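Local coordinates for methionine-binding protein (Coxiella burnetii, PDB 3TQW), which binds methionine and probably serves as the substrate-binding lipoprotein of an ABC transporter that takes up this amino acid, at residues L119-K123 against A124-Q128; R161-G164 against D165-L168. All blocks are in the same frame, centred on the assembly; numbering follows the deposited sequence. Where two conformers were deposited one is given.

Contact 1 (L119-K123 against A124-Q128); sequences LLLEK and AQLIQ
Leu121 and Leu126 meet through their methyl groups, CD2 of Leu121 lying 3.9 Å from CD1 of Leu126, and the two side chains cross obliquely. CB of Leu121 also touches CD1 of Ile127, again at 3.9 Å. In Ile127, CG1 stands between the backbone N and the carbonyl carbon (chi1 58°), which turns the long branch toward Leu121 CB and the backbone N of Glu122. This is the tight side: Leu121 continues onto Leu88, Ile105 and Val107, Leu126 onto Leu99 and Leu149, and Ile127 onto Ile142. Helix 111-123 ends here in a Schellman motif, with Gln125 at positive phi (62°). Leu126 N bonds to Leu121 O at 3.0 Å, nearly head-on to the carbonyl, whereas Gln125 N reaches Glu122 O at 2.8 Å from above the carbonyl plane. Ala124 N keeps a helical bond to Leu120 O. On the looser, wetter side, water 1 lies 2.9 Å from Glu122 O and 2.7 Å from Ile127 O and bridges the helix end and the loop leading into strand 128-129. Ile127 O additionally receives a CA-H...O contact from Glu122 CA at 3.4 Å. The Glu122 chain runs extended past Gln128, its OE2 accepting a bond from Leu129 N. Gln125, exposed, bends at chi2 (-58°) and returns NE2 for a weak bond to Lys123 O at 3.3 Å.

Contact 2 (R161-G164 against D165-L168); sequences RSLG and DVDL
Val166 packs against the Ser162 carbonyl and hydroxyl across a compact turn. Its CB lies 4.1 Å from Ser162 O. Of the two methyls, CG1 remains at the fringe of that carbonyl, whereas CG2 comes in to 3.4 Å from Ser162 O and 3.7 Å from Ser162 OG. The torsion accounts for this: CG2 sits between the backbone N and the carbonyl carbon, with CG1 anti to the carbonyl carbon (chi1 -59°). CG2 also approaches CD2 of Leu163 at 4.3 Å, a lighter apolar contact. Beyond the turn, Val166 and Ser162 both touch Ala106 of strand 104-108, and Ser162 and Leu163 both touch Ala169. The hydroxyl of Ser162 is buried but satisfied, OG being hydrogen-bonded to Leu159 O.

Two backbone N-H groups converge on Ser162 O. Asp165 N makes the shorter and straighter bond, 2.7 Å with 158° at the hydrogen, arriving above the carbonyl plane; the bond from Val166 N is weak and bent to 130°. Water completes the turn. Water 3 donates to Leu163 O and Val166 O, linking two acceptors 3.5 Å apart, and water 2 donates to Arg161 O while bonding weakly to Gly164 N and Asp165 OD2. Asp165 and Gly164 form the exposed flank, where Gly164 O is bonded by Lys92 NZ. The Ser162-Asp165 bond closes a type I beta turn, supplemented by the weak i+4 bond from Val166 N, and this turn delivers the chain into strand 168-171, inside the five-stranded mixed sheet.

Both contacts belong to the lobe built on the five-stranded mixed sheet, and both pack on strand 104-108. Their centres are 18 Å apart, yet they touch, CD1 of Leu126 meeting CD2 of Leu168 at 3.9 Å. Contact 1 closes a regular helix and is partly buried, with larger leucine and isoleucine side chains inside and a polar, hydrated outer face. Contact 2, a turn between strands 150-154 and 168-171, is mostly buried through Ser162, Leu163 and Val166, with Gly164 and Asp165 as its exposed part; its apolar contact is slighter. Contact 1 has three backbone bonds and a single bridging water; contact 2 has two backbone bonds, one weak, and two waters.

Contact 1 (L119-K123 against A124-Q128)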
# COMPACT_ATOMS: atom_id res chain seq x y z
N LEU A 119 -6.10 11.21 6.61
CA LEU A 119 -7.12 10.56 7.43
C LEU A 119 -6.51 9.94 8.67
O LEU A 119 -7.11 9.96 9.75
CB LEU A 119 -7.87 9.51 6.61
CG LEU A 119 -8.94 10.05 5.66
CD1 LEU A 119 -9.38 8.98 4.67
CD2 LEU A 119 -10.12 10.61 6.44
N LEU A 120 -5.30 9.39 8.53
CA LEU A 120 -4.59 8.79 9.65
C LEU A 120 -4.12 9.85 10.65
O LEU A 120 -4.14 9.63 11.86
CB LEU A 120 -3.41 7.94 9.15
CG LEU A 120 -2.54 7.21 10.18
CD1 LEU A 120 -3.37 6.30 11.06
CD2 LEU A 120 -1.44 6.40 9.48
N LEU A 121 -3.69 11.01 10.14
CA LEU A 121 -3.29 12.11 11.02
C LEU A 121 -4.50 12.62 11.80
O LEU A 121 -4.37 13.10 12.93
CB LEU A 121 -2.67 13.26 10.22
CG LEU A 121 -1.35 12.97 9.51
CD1 LEU A 121 -0.97 14.14 8.61
CD2 LEU A 121 -0.25 12.68 10.52
N GLU A 122 -5.67 12.52 11.19
CA GLU A 122 -6.91 12.90 11.85
C GLU A 122 -7.27 11.88 12.93
O GLU A 122 -7.71 12.24 14.02
CB GLU A 122 -8.04 13.04 10.84
CG GLU A 122 -9.35 13.50 11.44
CD GLU A 122 -10.42 13.72 10.39
OE1 GLU A 122 -10.68 12.79 9.59
OE2 GLU A 122 -11.01 14.82 10.38
N LYS A 123 -7.08 10.60 12.62
CA LYS A 123 -7.29 9.54 13.60
C LYS A 123 -6.36 9.78 14.78
O LYS A 123 -6.73 9.56 15.93
CB LYS A 123 -7.01 8.18 12.96
CG LYS A 123 -7.14 6.98 13.88
CD LYS A 123 -6.73 5.71 13.15
CE LYS A 123 -6.77 4.49 14.05
NZ LYS A 123 -8.15 4.23 14.53
N ALA A 124 -5.15 10.25 14.48
CA ALA A 124 -4.16 10.57 15.50
C ALA A 124 -4.52 11.82 16.30
O ALA A 124 -3.78 12.22 17.21
CB ALA A 124 -2.78 10.73 14.87
N GLN A 125 -5.65 12.44 15.97
CA GLN A 125 -6.10 13.66 16.65
C GLN A 125 -5.12 14.82 16.48
O GLN A 125 -5.03 15.69 17.35
CB GLN A 125 -6.36 13.39 18.13
CG GLN A 125 -7.37 12.29 18.39
CD GLN A 125 -8.71 12.57 17.74
OE1 GLN A 125 -9.34 13.59 18.01
NE2 GLN A 125 -9.15 11.67 16.86
N LEU A 126 -4.39 14.83 15.37
CA LEU A 126 -3.44 15.89 15.09
C LEU A 126 -4.07 17.00 14.25
O LEU A 126 -3.70 18.17 14.37
CB LEU A 126 -2.20 15.33 14.38
CG LEU A 126 -1.36 14.33 15.17
CD1 LEU A 126 -0.24 13.76 14.30
CD2 LEU A 126 -0.80 14.97 16.43
N ILE A 127 -5.01 16.62 13.40
CA ILE A 127 -5.72 17.58 12.57
C ILE A 127 -7.17 17.16 12.45
O ILE A 127 -7.54 16.06 12.84
CB ILE A 127 -5.14 17.65 11.14
CG1 ILE A 127 -5.20 16.26 10.48
CG2 ILE A 127 -3.71 18.18 11.15
CD1 ILE A 127 -4.78 16.27 9.01
N GLN A 128 -7.98 18.05 11.91
CA GLN A 128 -9.34 17.72 11.54
C GLN A 128 -9.54 18.13 10.10
O GLN A 128 -9.10 19.20 9.68
CB GLN A 128 -10.35 18.44 12.44
CG GLN A 128 -10.36 17.94 13.88
CD GLN A 128 -11.40 18.65 14.74
OE1 GLN A 128 -12.13 19.52 14.26
NE2 GLN A 128 -11.47 18.27 16.01
O HOH W 1 -8.95 14.74 14.78

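Contact 2 (R161-G164 against D165-L168)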
# COMPACT_ATOMS: atom_id res chain seq x y z
N ARG A 161 13.29 7.39 4.07
CA ARG A 161 14.59 8.05 4.20
C ARG A 161 14.44 9.49 4.68
O ARG A 161 15.43 10.22 4.75
CB ARG A 161 15.36 7.99 2.88
CG ARG A 161 15.96 6.63 2.56
CD ARG A 161 16.48 6.55 1.13
NE ARG A 161 17.23 5.32 0.89
CZ ARG A 161 16.68 4.15 0.59
NH1 ARG A 161 15.36 4.03 0.50
NH2 ARG A 161 17.45 3.09 0.38
N SER A 162 13.22 9.89 5.00
CA SER A 162 12.94 11.27 5.40
C SER A 162 13.01 11.48 6.91
O SER A 162 13.01 12.61 7.38
CB SER A 162 11.57 11.71 4.88
OG SER A 162 10.51 11.12 5.63
N LEU A 163 13.09 10.38 7.65
CA LEU A 163 12.93 10.43 9.10
C LEU A 163 14.02 11.20 9.83
O LEU A 163 13.91 11.47 11.03
CB LEU A 163 12.78 9.03 9.68
CG LEU A 163 11.48 8.33 9.31
CD1 LEU A 163 11.43 6.94 9.92
CD2 LEU A 163 10.29 9.16 9.78
N GLY A 164 15.09 11.55 9.13
CA GLY A 164 16.12 12.39 9.70
C GLY A 164 15.77 13.85 9.56
O GLY A 164 16.36 14.71 10.22
N ASP A 165 14.80 14.15 8.70
CA ASP A 165 14.47 15.52 8.35
C ASP A 165 13.05 15.93 8.74
O ASP A 165 12.69 17.11 8.67
CB ASP A 165 14.66 15.75 6.85
CG ASP A 165 16.10 15.55 6.41
OD1 ASP A 165 17.01 15.97 7.15
OD2 ASP A 165 16.32 14.98 5.32
N VAL A 166 12.23 14.97 9.14
CA VAL A 166 10.88 15.30 9.59
C VAL A 166 10.64 14.71 10.96
O VAL A 166 11.40 13.87 11.42
CB VAL A 166 9.81 14.79 8.61
CG1 VAL A 166 10.02 15.40 7.22
CG2 VAL A 166 9.84 13.26 8.54
N ASP A 167 9.58 15.17 11.61
CA ASP A 167 9.28 14.74 12.97
C ASP A 167 8.40 13.50 13.00
O ASP A 167 8.36 12.79 14.00
CB ASP A 167 8.64 15.88 13.74
CG ASP A 167 9.52 17.11 13.77
OD1 ASP A 167 10.56 17.06 14.45
OD2 ASP A 167 9.19 18.11 13.10
N LEU A 168 7.71 13.24 11.89
CA LEU A 168 6.74 12.15 11.80
C LEU A 168 6.45 11.88 10.33
O LEU A 168 6.39 12.81 9.53
CB LEU A 168 5.44 12.56 12.50
CG LEU A 168 4.42 11.45 12.78
CD1 LEU A 168 4.95 10.54 13.87
CD2 LEU A 168 3.07 12.04 13.17
O HOH W 2 16.30 12.12 6.58
O HOH W 3 11.75 11.29 12.43